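Local atomic coordinates of separin (Saccharomyces cerevisiae, PDB entry 5U1T), a protein that cleaves the cohesin subunit MCD1/SCC1 at the onset of anaphase as a caspase-like cysteine protease held inactive by securin for most of the cell cycle. Residues F108-H111 with N115-L118; L117-S122 with Y127-L132; S122-Y127 with N421-N426; L135-I140 with L154-H159. One frame throughout, in Å; residues are numbered along the deposited sequence.

Contact 1: residues F108-H111 with N115-L118; sequences FQAH and NILL
The backbone N of A110, whose methyl group rests against N115, is hydrogen-bonded to OD1 of N103, which ties the loop back to the end of helix 91-103. This is a helix-loop-helix connection in the N-terminal helical domain: the extended residues 108-111 lead into a short helix that brings N115 and I116 back beside them. N115 has the largest share of the contact. Its CG lies anti to its own carbonyl carbon (chi1 -68°), which sends the amide toward H111 while CB stays 3.4 Å from CB of A110. The amide end reaches the backbone N of H111, the atom modelled as ND2 being 2.9 Å away, although the orientation of this amide is uncertain. The same end stands over the centre of the H111 imidazole, with the two planes nearly perpendicular at 83°. A leucine in its place would probably leave the backbone N of H111 without the polar group now beside it and take away the amide standing over its ring. The small side chain of A110 suits a place where CB meets both N115 and I116, and F102 of helix 91-103 as well. Isoleucine suits its own position because its branches reach several surfaces at once: I116 also packs on I98 and F102 of helix 91-103 and on L132 of helix 129-142. Helix 113-117 is thereby tied into the apolar core, and on the loop side CD1 of I116 lies 3.7 Å from CB of A110.

Contact 2: residues L117-S122 with Y127-L132; sequences LLADFS and YYLSNL
The phenyl ring of F121 carries the δ-methyl CD2 of L129 on one face, almost directly over the ring centre: a CH-pi contact of 3.7 Å from CD2 to the centroid, only 9° off the ring normal. S130 meets the same ring obliquely, its backbone N lying 4.2 Å from CE2 of F121. This is a helix-loop-helix connection: the chain, having left helix 113-117, passes over the first turn of helix 129-142, with Y128 at the N-cap position and L129 just inside. An anti relation of CG to the backbone N (chi1 -178°) carries the isobutyl group of L129 out from the helix start toward the loop. There its two methyls divide the work. CD2 serves the phenyl face and also touches the loop backbone, while CD1 lies 4.1 Å from CB of A119. A branched aliphatic residue suits this place because its two methyls can meet a ring and a methyl at once, and alanine suits position 119 because the loop runs close to the helix. The polar backbone of the loop is served from beyond the two segments: K133, one turn further along the helix, hydrogen-bonds through NZ to the carbonyl oxygens of L117 and A119. The side chain of D120 points away from the helix and its OD2 forms a salt bridge with R162. Among the aromatic residues at the helix start, Y128 sets CD2 over a face of the Y127 ring, offset toward the rim. The helix itself opens with a backbone hydrogen bond of 2.8 Å from L132 N to Y128 O.

Contact 3: residues S122-Y127 with N421-N426; sequences STWNDY and NVLISN
The loop and the C-terminal turn of helix 408-425 come closest at S122 and I424, whose CA atoms are 5.8 Å apart, and N426, the first residue past the helical phi/psi range, has a positive phi of 59°. Asparagine tolerates that left-handed conformation better than most residues. Its flat amide meets T123, where CB lies 3.5 Å from OD1 of N426 and the methyl CG2 lies 3.8 Å from ND2; the two side chains cross at about a right angle. With an alanine here, T123 would probably lose its amide neighbour and a gap would open beside its methyl. On the loop side the motif is an ST turn: OG of S122 accepts from W124 N at 3.0 Å. N125 braces the same turn, its OD1 taking the S122 N-H at 3.1 Å from above the carbonyl plane. The turn presents W124 to the helix, and CD2 of L423 comes up to the indole at its edge, 3.9 Å from CD1. A broad ring suits this site because it serves several neighbours: Y462 and W68 meet it edge-to-face, and NE1 gives its hydrogen to Y462 O. L423 also packs on F108, which precedes the loop in sequence.

Contact 4: residues L135-I140 with L154-H159; sequences LALQII and LELFSH
One methyl of L137 makes the close part of this contact: CD1 lies 3.8 Å from both CZ and CE2 of F157 and 4.1 Å from CD2 of L156. The rest of the two helices stays well apart, the nearest CA atoms, those of L137 and L156, being 10.7 Å from each other, so that long apolar side chains bridge the space. L137 and F157 reach in from opposite directions, the leucine touching the far end of the ring obliquely. With CG anti to its carbonyl carbon (chi1 -82°), F157 swings its ring toward L137, while CG of its neighbour L156 lies over one ring face near the rim. L117 packs on L137 and L156, and I178 of helix 172-185 also meets L137, so the three touching residues are buried. Away from them the character turns polar. E155, partly exposed, forms a salt bridge with R334, and NE2 of H159 is hydrogen-bonded to the carbonyl oxygen of R334. From helix 129-142, Q138 instead uses OE1 to bind the backbone of the other protein chain. Two successive helices running in roughly opposite directions, joined by a short turn and sharing an apolar seam, form an α-hairpin, here part of the helical domain.

Contacts 1 and 2 and the first segment of contact 3 follow the chain from the end of helix 91-103 to the start of helix 129-142, and contact 4 lies just beyond, where that helix packs on helix 146-158. Contacts 1 and 2 share L117 and L118, with centres about 9 Å apart; contact 2 shares S122 and Y127 with contact 3 at about 10 Å. L117 packs on L137, I140 and L156, joining the first two contacts to contact 4. Contact 3 alone brings in a remote part of the sequence, helix 408-425, and lies about 20 Å from contact 4. All four belong to the helical domain, away from the probable catalytic cysteine, and join neighbouring helices, and through contact 3 a helix distant in sequence.

Contact 1: residues F108-H111 with N115-L118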
loop_
_atom_site.group_PDB
_atom_site.type_symbol
_atom_site.label_atom_id
_atom_site.label_comp_id
_atom_site.label_asym_id
_atom_site.label_seq_id
_atom_site.Cartn_x
_atom_site.Cartn_y
_atom_site.Cartn_z
ATOM N N PHE A 108 -23.246 -44.938 14.012
ATOM C CA PHE A 108 -24.366 -45.794 14.404
ATOM C C PHE A 108 -24.174 -46.329 15.804
ATOM O O PHE A 108 -23.047 -46.492 16.258
ATOM C CB PHE A 108 -24.522 -46.939 13.406
ATOM C CG PHE A 108 -24.304 -46.507 11.979
ATOM C CD1 PHE A 108 -25.350 -45.988 11.227
ATOM C CD2 PHE A 108 -23.038 -46.560 11.402
ATOM C CE1 PHE A 108 -25.135 -45.568 9.927
ATOM C CE2 PHE A 108 -22.845 -46.164 10.123
ATOM C CZ PHE A 108 -23.897 -45.665 9.384
ATOM N N GLN A 109 -25.285 -46.574 16.489
ATOM C CA GLN A 109 -25.243 -47.059 17.860
ATOM C C GLN A 109 -25.973 -48.377 17.946
ATOM O O GLN A 109 -26.878 -48.639 17.159
ATOM C CB GLN A 109 -25.850 -46.032 18.808
ATOM C CG GLN A 109 -25.041 -44.751 18.880
ATOM C CD GLN A 109 -23.684 -44.967 19.516
ATOM O OE1 GLN A 109 -22.648 -45.007 18.828
ATOM N NE2 GLN A 109 -23.677 -45.122 20.845
ATOM N N ALA A 110 -25.567 -49.227 18.879
ATOM C CA ALA A 110 -26.223 -50.518 19.034
ATOM C C ALA A 110 -26.759 -50.632 20.448
ATOM O O ALA A 110 -26.151 -50.112 21.394
ATOM C CB ALA A 110 -25.259 -51.658 18.726
ATOM N N HIS A 111 -27.904 -51.281 20.600
ATOM C CA HIS A 111 -28.364 -51.567 21.943
ATOM C C HIS A 111 -28.895 -52.993 22.041
ATOM O O HIS A 111 -29.713 -53.314 22.906
ATOM C CB HIS A 111 -29.403 -50.534 22.396
ATOM C CG HIS A 111 -30.429 -50.204 21.361
ATOM N ND1 HIS A 111 -30.368 -49.054 20.599
ATOM C CD2 HIS A 111 -31.564 -50.850 20.993
ATOM C CE1 HIS A 111 -31.414 -49.020 19.785
ATOM N NE2 HIS A 111 -32.154 -50.101 20.003
ATOM N N ASN A 115 -28.054 -55.550 16.546
ATOM C CA ASN A 115 -27.547 -54.336 15.909
ATOM C C ASN A 115 -26.077 -54.489 15.446
ATOM O O ASN A 115 -25.701 -54.005 14.382
ATOM C CB ASN A 115 -27.690 -53.141 16.865
ATOM C CG ASN A 115 -29.154 -52.739 17.129
ATOM O OD1 ASN A 115 -30.022 -52.844 16.256
ATOM N ND2 ASN A 115 -29.412 -52.237 18.335
ATOM N N ILE A 116 -25.264 -55.164 16.258
ATOM C CA ILE A 116 -23.919 -55.589 15.885
ATOM C C ILE A 116 -23.936 -56.437 14.615
ATOM O O ILE A 116 -23.285 -56.100 13.621
ATOM C CB ILE A 116 -23.256 -56.404 17.018
ATOM C CG1 ILE A 116 -23.165 -55.566 18.297
ATOM C CG2 ILE A 116 -21.896 -56.958 16.596
ATOM C CD1 ILE A 116 -22.597 -54.163 18.106
ATOM N N LEU A 117 -24.698 -57.526 14.658
ATOM C CA LEU A 117 -24.812 -58.464 13.551
ATOM C C LEU A 117 -25.146 -57.828 12.207
ATOM O O LEU A 117 -24.567 -58.191 11.201
ATOM C CB LEU A 117 -25.871 -59.529 13.881
ATOM C CG LEU A 117 -25.497 -60.498 14.998
ATOM C CD1 LEU A 117 -26.654 -61.417 15.322
ATOM C CD2 LEU A 117 -24.264 -61.296 14.624
ATOM N N LEU A 118 -26.078 -56.890 12.166
ATOM C CA LEU A 118 -26.429 -56.299 10.882
ATOM C C LEU A 118 -25.762 -54.925 10.643
ATOM O O LEU A 118 -26.218 -54.142 9.811
ATOM C CB LEU A 118 -27.951 -56.188 10.756
ATOM C CG LEU A 118 -28.745 -57.483 11.014
ATOM C CD1 LEU A 118 -30.221 -57.312 10.738
ATOM C CD2 LEU A 118 -28.218 -58.636 10.188
#

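Contact 2: residues L117-S122 with Y127-L132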
loop_
_atom_site.group_PDB
_atom_site.type_symbol
_atom_site.label_atom_id
_atom_site.label_comp_id
_atom_site.label_asym_id
_atom_site.label_seq_id
_atom_site.Cartn_x
_atom_site.Cartn_y
_atom_site.Cartn_z
ATOM N N LEU A 117 -24.698 -57.526 14.658
ATOM C CA LEU A 117 -24.812 -58.464 13.551
ATOM C C LEU A 117 -25.146 -57.828 12.207
ATOM O O LEU A 117 -24.567 -58.191 11.201
ATOM C CB LEU A 117 -25.871 -59.529 13.881
ATOM C CG LEU A 117 -25.497 -60.498 14.998
ATOM C CD1 LEU A 117 -26.654 -61.417 15.322
ATOM C CD2 LEU A 117 -24.264 -61.296 14.624
ATOM N N LEU A 118 -26.078 -56.890 12.166
ATOM C CA LEU A 118 -26.429 -56.299 10.882
ATOM C C LEU A 118 -25.762 -54.925 10.643
ATOM O O LEU A 118 -26.218 -54.142 9.811
ATOM C CB LEU A 118 -27.951 -56.188 10.756
ATOM C CG LEU A 118 -28.745 -57.483 11.014
ATOM C CD1 LEU A 118 -30.221 -57.312 10.738
ATOM C CD2 LEU A 118 -28.218 -58.636 10.188
ATOM N N ALA A 119 -24.660 -54.639 11.335
ATOM C CA ALA A 119 -23.908 -53.406 11.066
ATOM C C ALA A 119 -23.172 -53.469 9.748
ATOM O O ALA A 119 -22.515 -54.458 9.442
ATOM C CB ALA A 119 -22.920 -53.123 12.182
ATOM N N ASP A 120 -23.268 -52.404 8.971
ATOM C CA ASP A 120 -22.483 -52.315 7.753
ATOM C C ASP A 120 -20.996 -52.135 8.021
ATOM O O ASP A 120 -20.596 -51.644 9.079
ATOM C CB ASP A 120 -22.983 -51.174 6.898
ATOM C CG ASP A 120 -24.117 -51.583 6.028
ATOM O OD1 ASP A 120 -23.864 -52.335 5.059
ATOM O OD2 ASP A 120 -25.259 -51.174 6.309
ATOM N N PHE A 121 -20.174 -52.545 7.061
ATOM C CA PHE A 121 -18.756 -52.209 7.101
ATOM C C PHE A 121 -18.546 -50.724 6.807
ATOM O O PHE A 121 -19.221 -50.153 5.956
ATOM C CB PHE A 121 -17.972 -53.045 6.101
ATOM C CG PHE A 121 -17.781 -54.474 6.510
ATOM C CD1 PHE A 121 -18.760 -55.424 6.254
ATOM C CD2 PHE A 121 -16.605 -54.881 7.129
ATOM C CE1 PHE A 121 -18.573 -56.764 6.620
ATOM C CE2 PHE A 121 -16.407 -56.217 7.493
ATOM C CZ PHE A 121 -17.392 -57.156 7.241
ATOM N N SER A 122 -17.619 -50.110 7.529
ATOM C CA SER A 122 -17.107 -48.786 7.190
ATOM C C SER A 122 -15.622 -48.742 7.516
ATOM O O SER A 122 -15.098 -49.664 8.137
ATOM C CB SER A 122 -17.834 -47.690 7.963
ATOM O OG SER A 122 -17.306 -47.589 9.272
ATOM N N TYR A 127 -11.773 -53.237 10.200
ATOM C CA TYR A 127 -10.628 -54.007 10.663
ATOM C C TYR A 127 -10.950 -54.880 11.888
ATOM O O TYR A 127 -10.076 -55.551 12.407
ATOM C CB TYR A 127 -9.461 -53.052 10.969
ATOM C CG TYR A 127 -9.696 -52.056 12.091
ATOM C CD1 TYR A 127 -9.373 -52.378 13.408
ATOM C CD2 TYR A 127 -10.229 -50.785 11.841
ATOM C CE1 TYR A 127 -9.572 -51.469 14.444
ATOM C CE2 TYR A 127 -10.425 -49.854 12.878
ATOM C CZ TYR A 127 -10.088 -50.204 14.173
ATOM O OH TYR A 127 -10.276 -49.325 15.215
ATOM N N TYR A 128 -12.193 -54.859 12.360
ATOM C CA TYR A 128 -12.590 -55.729 13.474
ATOM C C TYR A 128 -14.021 -56.286 13.353
ATOM O O TYR A 128 -14.366 -57.262 14.030
ATOM C CB TYR A 128 -12.454 -54.987 14.820
ATOM C CG TYR A 128 -13.490 -53.887 15.062
ATOM C CD1 TYR A 128 -14.791 -54.194 15.465
ATOM C CD2 TYR A 128 -13.164 -52.544 14.886
ATOM C CE1 TYR A 128 -15.739 -53.193 15.673
ATOM C CE2 TYR A 128 -14.098 -51.540 15.109
ATOM C CZ TYR A 128 -15.388 -51.866 15.503
ATOM O OH TYR A 128 -16.331 -50.874 15.728
ATOM N N LEU A 129 -14.840 -55.653 12.511
ATOM C CA LEU A 129 -16.281 -55.908 12.473
ATOM C C LEU A 129 -16.598 -57.395 12.283
ATOM O O LEU A 129 -17.402 -57.969 13.015
ATOM C CB LEU A 129 -16.947 -55.080 11.363
ATOM C CG LEU A 129 -18.470 -55.261 11.286
ATOM C CD1 LEU A 129 -19.150 -54.781 12.567
ATOM C CD2 LEU A 129 -19.056 -54.569 10.074
ATOM N N SER A 130 -15.961 -57.976 11.275
ATOM C CA SER A 130 -15.906 -59.410 11.055
ATOM C C SER A 130 -15.728 -60.197 12.344
ATOM O O SER A 130 -16.550 -61.047 12.668
ATOM C CB SER A 130 -14.765 -59.727 10.087
ATOM O OG SER A 130 -14.293 -61.062 10.224
ATOM N N ASN A 131 -14.668 -59.912 13.092
ATOM C CA ASN A 131 -14.415 -60.689 14.291
ATOM C C ASN A 131 -15.385 -60.351 15.419
ATOM O O ASN A 131 -15.667 -61.205 16.267
ATOM C CB ASN A 131 -12.972 -60.506 14.748
ATOM C CG ASN A 131 -11.975 -60.934 13.685
ATOM O OD1 ASN A 131 -12.067 -62.036 13.113
ATOM N ND2 ASN A 131 -11.035 -60.048 13.382
ATOM N N LEU A 132 -15.908 -59.125 15.433
ATOM C CA LEU A 132 -16.880 -58.743 16.452
ATOM C C LEU A 132 -18.148 -59.592 16.310
ATOM O O LEU A 132 -18.660 -60.134 17.278
ATOM C CB LEU A 132 -17.212 -57.244 16.356
ATOM C CG LEU A 132 -18.011 -56.649 17.526
ATOM C CD1 LEU A 132 -17.234 -56.720 18.847
ATOM C CD2 LEU A 132 -18.470 -55.220 17.235
#

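Contact 3: residues S122-Y127 with N421-N426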
loop_
_atom_site.group_PDB
_atom_site.type_symbol
_atom_site.label_atom_id
_atom_site.label_comp_id
_atom_site.label_asym_id
_atom_site.label_seq_id
_atom_site.Cartn_x
_atom_site.Cartn_y
_atom_site.Cartn_z
ATOM N N SER A 122 -17.619 -50.110 7.529
ATOM C CA SER A 122 -17.107 -48.786 7.190
ATOM C C SER A 122 -15.622 -48.742 7.516
ATOM O O SER A 122 -15.098 -49.664 8.137
ATOM C CB SER A 122 -17.834 -47.690 7.963
ATOM O OG SER A 122 -17.306 -47.589 9.272
ATOM N N THR A 123 -14.945 -47.663 7.141
ATOM C CA THR A 123 -13.521 -47.556 7.451
ATOM C C THR A 123 -13.325 -47.523 8.977
ATOM O O THR A 123 -12.270 -47.895 9.494
ATOM C CB THR A 123 -12.869 -46.296 6.774
ATOM O OG1 THR A 123 -11.495 -46.190 7.155
ATOM C CG2 THR A 123 -13.597 -45.018 7.172
ATOM N N TRP A 124 -14.359 -47.096 9.692
ATOM C CA TRP A 124 -14.276 -46.975 11.141
ATOM C C TRP A 124 -14.190 -48.317 11.860
ATOM O O TRP A 124 -13.557 -48.403 12.918
ATOM C CB TRP A 124 -15.470 -46.179 11.658
ATOM C CG TRP A 124 -15.352 -44.749 11.264
ATOM C CD1 TRP A 124 -16.039 -44.109 10.279
ATOM C CD2 TRP A 124 -14.449 -43.784 11.819
ATOM N NE1 TRP A 124 -15.635 -42.798 10.198
ATOM C CE2 TRP A 124 -14.655 -42.574 11.129
ATOM C CE3 TRP A 124 -13.497 -43.825 12.840
ATOM C CZ2 TRP A 124 -13.932 -41.410 11.419
ATOM C CZ3 TRP A 124 -12.787 -42.663 13.139
ATOM C CH2 TRP A 124 -13.006 -41.473 12.427
ATOM N N ASN A 125 -14.795 -49.357 11.279
ATOM C CA ASN A 125 -14.860 -50.650 11.945
ATOM C C ASN A 125 -14.365 -51.872 11.148
ATOM O O ASN A 125 -14.318 -52.990 11.698
ATOM C CB ASN A 125 -16.307 -50.927 12.407
ATOM C CG ASN A 125 -17.290 -51.163 11.243
ATOM O OD1 ASN A 125 -16.926 -51.648 10.167
ATOM N ND2 ASN A 125 -18.553 -50.828 11.475
ATOM N N ASP A 126 -14.003 -51.684 9.875
ATOM C CA ASP A 126 -13.845 -52.849 8.983
ATOM C C ASP A 126 -12.615 -53.714 9.294
ATOM O O ASP A 126 -12.442 -54.789 8.726
ATOM C CB ASP A 126 -13.821 -52.411 7.513
ATOM C CG ASP A 126 -12.643 -51.547 7.179
ATOM O OD1 ASP A 126 -11.749 -51.392 8.041
ATOM O OD2 ASP A 126 -12.604 -51.031 6.034
ATOM N N TYR A 127 -11.773 -53.237 10.200
ATOM C CA TYR A 127 -10.628 -54.007 10.663
ATOM C C TYR A 127 -10.950 -54.880 11.888
ATOM O O TYR A 127 -10.076 -55.551 12.407
ATOM C CB TYR A 127 -9.461 -53.052 10.969
ATOM C CG TYR A 127 -9.696 -52.056 12.091
ATOM C CD1 TYR A 127 -9.373 -52.378 13.408
ATOM C CD2 TYR A 127 -10.229 -50.785 11.841
ATOM C CE1 TYR A 127 -9.572 -51.469 14.444
ATOM C CE2 TYR A 127 -10.425 -49.854 12.878
ATOM C CZ TYR A 127 -10.088 -50.204 14.173
ATOM O OH TYR A 127 -10.276 -49.325 15.215
ATOM N N ASN A 421 -24.509 -43.100 3.186
ATOM C CA ASN A 421 -23.847 -43.217 1.910
ATOM C C ASN A 421 -22.405 -42.772 1.962
ATOM O O ASN A 421 -21.523 -43.380 1.392
ATOM C CB ASN A 421 -24.581 -42.330 0.931
ATOM C CG ASN A 421 -23.970 -42.357 -0.423
ATOM O OD1 ASN A 421 -23.012 -43.054 -0.653
ATOM N ND2 ASN A 421 -24.514 -41.600 -1.324
ATOM N N VAL A 422 -22.189 -41.668 2.631
ATOM C CA VAL A 422 -20.859 -41.118 2.793
ATOM C C VAL A 422 -19.977 -42.153 3.476
ATOM O O VAL A 422 -18.875 -42.440 3.016
ATOM C CB VAL A 422 -20.847 -39.829 3.617
ATOM C CG1 VAL A 422 -19.430 -39.471 3.968
ATOM C CG2 VAL A 422 -21.513 -38.693 2.853
ATOM N N LEU A 423 -20.471 -42.723 4.576
ATOM C CA LEU A 423 -19.689 -43.672 5.355
ATOM C C LEU A 423 -19.419 -44.928 4.550
ATOM O O LEU A 423 -18.337 -45.516 4.610
ATOM C CB LEU A 423 -20.408 -43.998 6.643
ATOM C CG LEU A 423 -20.289 -42.881 7.667
ATOM C CD1 LEU A 423 -21.084 -43.198 8.932
ATOM C CD2 LEU A 423 -18.833 -42.674 7.989
ATOM N N ILE A 424 -20.410 -45.313 3.764
ATOM C CA ILE A 424 -20.311 -46.490 2.928
ATOM C C ILE A 424 -19.435 -46.249 1.701
ATOM O O ILE A 424 -18.579 -47.075 1.406
ATOM C CB ILE A 424 -21.704 -46.970 2.478
ATOM C CG1 ILE A 424 -22.575 -47.292 3.698
ATOM C CG2 ILE A 424 -21.578 -48.177 1.575
ATOM C CD1 ILE A 424 -23.795 -48.102 3.359
ATOM N N SER A 425 -19.654 -45.142 0.985
ATOM C CA SER A 425 -18.835 -44.801 -0.195
ATOM C C SER A 425 -17.370 -44.596 0.157
ATOM O O SER A 425 -16.485 -44.966 -0.613
ATOM C CB SER A 425 -19.341 -43.539 -0.894
ATOM O OG SER A 425 -20.557 -43.765 -1.584
ATOM N N ASN A 426 -17.126 -43.978 1.310
ATOM C CA ASN A 426 -15.778 -43.854 1.850
ATOM C C ASN A 426 -14.856 -43.122 0.891
ATOM O O ASN A 426 -13.723 -43.536 0.659
ATOM C CB ASN A 426 -15.214 -45.244 2.169
ATOM C CG ASN A 426 -13.984 -45.197 3.060
ATOM O OD1 ASN A 426 -13.380 -46.236 3.336
ATOM N ND2 ASN A 426 -13.607 -43.995 3.516
#

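Contact 4: residues L135-I140 with L154-H159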
loop_
_atom_site.group_PDB
_atom_site.type_symbol
_atom_site.label_atom_id
_atom_site.label_comp_id
_atom_site.label_asym_id
_atom_site.label_seq_id
_atom_site.Cartn_x
_atom_site.Cartn_y
_atom_site.Cartn_z
ATOM N N LEU A 135 -17.773 -63.047 17.538
ATOM C CA LEU A 135 -17.855 -63.083 18.997
ATOM C C LEU A 135 -19.320 -62.991 19.449
ATOM O O LEU A 135 -19.738 -63.679 20.380
ATOM C CB LEU A 135 -17.019 -61.968 19.618
ATOM C CG LEU A 135 -15.515 -62.016 19.291
ATOM C CD1 LEU A 135 -14.775 -60.702 19.645
ATOM C CD2 LEU A 135 -14.887 -63.178 20.001
ATOM N N ALA A 136 -20.094 -62.155 18.769
ATOM C CA ALA A 136 -21.499 -62.014 19.076
ATOM C C ALA A 136 -22.235 -63.317 18.788
ATOM O O ALA A 136 -23.133 -63.714 19.545
ATOM C CB ALA A 136 -22.107 -60.862 18.291
ATOM N N LEU A 137 -21.866 -63.992 17.707
ATOM C CA LEU A 137 -22.485 -65.283 17.401
ATOM C C LEU A 137 -22.092 -66.332 18.438
ATOM O O LEU A 137 -22.916 -67.152 18.833
ATOM C CB LEU A 137 -22.109 -65.760 16.001
ATOM C CG LEU A 137 -22.769 -64.985 14.862
ATOM C CD1 LEU A 137 -22.360 -65.542 13.521
ATOM C CD2 LEU A 137 -24.271 -64.972 14.993
ATOM N N GLN A 138 -20.839 -66.293 18.880
ATOM C CA GLN A 138 -20.359 -67.177 19.939
ATOM C C GLN A 138 -21.213 -67.005 21.183
ATOM O O GLN A 138 -21.663 -67.991 21.773
ATOM C CB GLN A 138 -18.880 -66.899 20.254
ATOM C CG GLN A 138 -18.257 -67.721 21.393
ATOM C CD GLN A 138 -18.198 -69.221 21.103
ATOM O OE1 GLN A 138 -18.300 -69.657 19.953
ATOM N NE2 GLN A 138 -18.040 -70.018 22.161
ATOM N N ILE A 139 -21.453 -65.754 21.566
ATOM C CA ILE A 139 -22.249 -65.441 22.745
ATOM C C ILE A 139 -23.683 -65.950 22.584
ATOM O O ILE A 139 -24.198 -66.620 23.484
ATOM C CB ILE A 139 -22.238 -63.918 23.039
ATOM C CG1 ILE A 139 -20.811 -63.465 23.359
ATOM C CG2 ILE A 139 -23.145 -63.580 24.202
ATOM C CD1 ILE A 139 -20.663 -61.992 23.603
ATOM N N ILE A 140 -24.313 -65.665 21.440
ATOM C CA ILE A 140 -25.686 -66.121 21.175
ATOM C C ILE A 140 -25.756 -67.638 21.293
ATOM O O ILE A 140 -26.733 -68.224 21.797
ATOM C CB ILE A 140 -26.178 -65.689 19.776
ATOM C CG1 ILE A 140 -26.180 -64.165 19.656
ATOM C CG2 ILE A 140 -27.573 -66.225 19.502
ATOM C CD1 ILE A 140 -26.520 -63.656 18.281
ATOM N N LEU A 154 -30.580 -65.614 10.444
ATOM C CA LEU A 154 -30.881 -65.943 9.063
ATOM C C LEU A 154 -30.673 -64.720 8.165
ATOM O O LEU A 154 -30.000 -64.821 7.145
ATOM C CB LEU A 154 -32.301 -66.489 8.932
ATOM C CG LEU A 154 -32.519 -67.870 9.573
ATOM C CD1 LEU A 154 -33.951 -68.379 9.392
ATOM C CD2 LEU A 154 -31.513 -68.898 9.063
ATOM N N GLU A 155 -31.216 -63.565 8.560
ATOM C CA GLU A 155 -31.083 -62.314 7.783
ATOM C C GLU A 155 -29.613 -61.948 7.518
ATOM O O GLU A 155 -29.225 -61.619 6.390
ATOM C CB GLU A 155 -31.801 -61.162 8.508
ATOM C CG GLU A 155 -31.323 -59.755 8.132
ATOM C CD GLU A 155 -31.760 -59.299 6.736
ATOM O OE1 GLU A 155 -31.347 -58.185 6.319
ATOM O OE2 GLU A 155 -32.511 -60.042 6.060
ATOM N N LEU A 156 -28.821 -62.023 8.582
ATOM C CA LEU A 156 -27.371 -61.928 8.524
ATOM C C LEU A 156 -26.777 -62.783 7.419
ATOM O O LEU A 156 -26.156 -62.280 6.486
ATOM C CB LEU A 156 -26.776 -62.355 9.866
ATOM C CG LEU A 156 -25.266 -62.492 9.924
ATOM C CD1 LEU A 156 -24.711 -61.110 9.772
ATOM C CD2 LEU A 156 -24.819 -63.129 11.228
ATOM N N PHE A 157 -26.977 -64.090 7.531
ATOM C CA PHE A 157 -26.315 -65.017 6.637
ATOM C C PHE A 157 -26.968 -65.022 5.263
ATOM O O PHE A 157 -26.293 -65.267 4.268
ATOM C CB PHE A 157 -26.284 -66.405 7.259
ATOM C CG PHE A 157 -25.157 -66.590 8.250
ATOM C CD1 PHE A 157 -23.841 -66.727 7.810
ATOM C CD2 PHE A 157 -25.398 -66.621 9.609
ATOM C CE1 PHE A 157 -22.795 -66.901 8.714
ATOM C CE2 PHE A 157 -24.353 -66.793 10.511
ATOM C CZ PHE A 157 -23.056 -66.935 10.065
ATOM N N SER A 158 -28.257 -64.698 5.203
ATOM C CA SER A 158 -28.924 -64.466 3.918
ATOM C C SER A 158 -28.128 -63.461 3.088
ATOM O O SER A 158 -27.816 -63.715 1.934
ATOM C CB SER A 158 -30.366 -63.966 4.120
ATOM O OG SER A 158 -31.027 -63.705 2.885
ATOM N N HIS A 159 -27.792 -62.328 3.696
ATOM C CA HIS A 159 -27.000 -61.295 3.037
ATOM C C HIS A 159 -25.568 -61.265 3.550
ATOM O O HIS A 159 -25.029 -60.194 3.815
ATOM C CB HIS A 159 -27.631 -59.925 3.234
ATOM C CG HIS A 159 -29.007 -59.818 2.670
ATOM N ND1 HIS A 159 -30.140 -59.890 3.454
ATOM C CD2 HIS A 159 -29.437 -59.652 1.399
ATOM C CE1 HIS A 159 -31.208 -59.768 2.688
ATOM N NE2 HIS A 159 -30.808 -59.624 1.435
#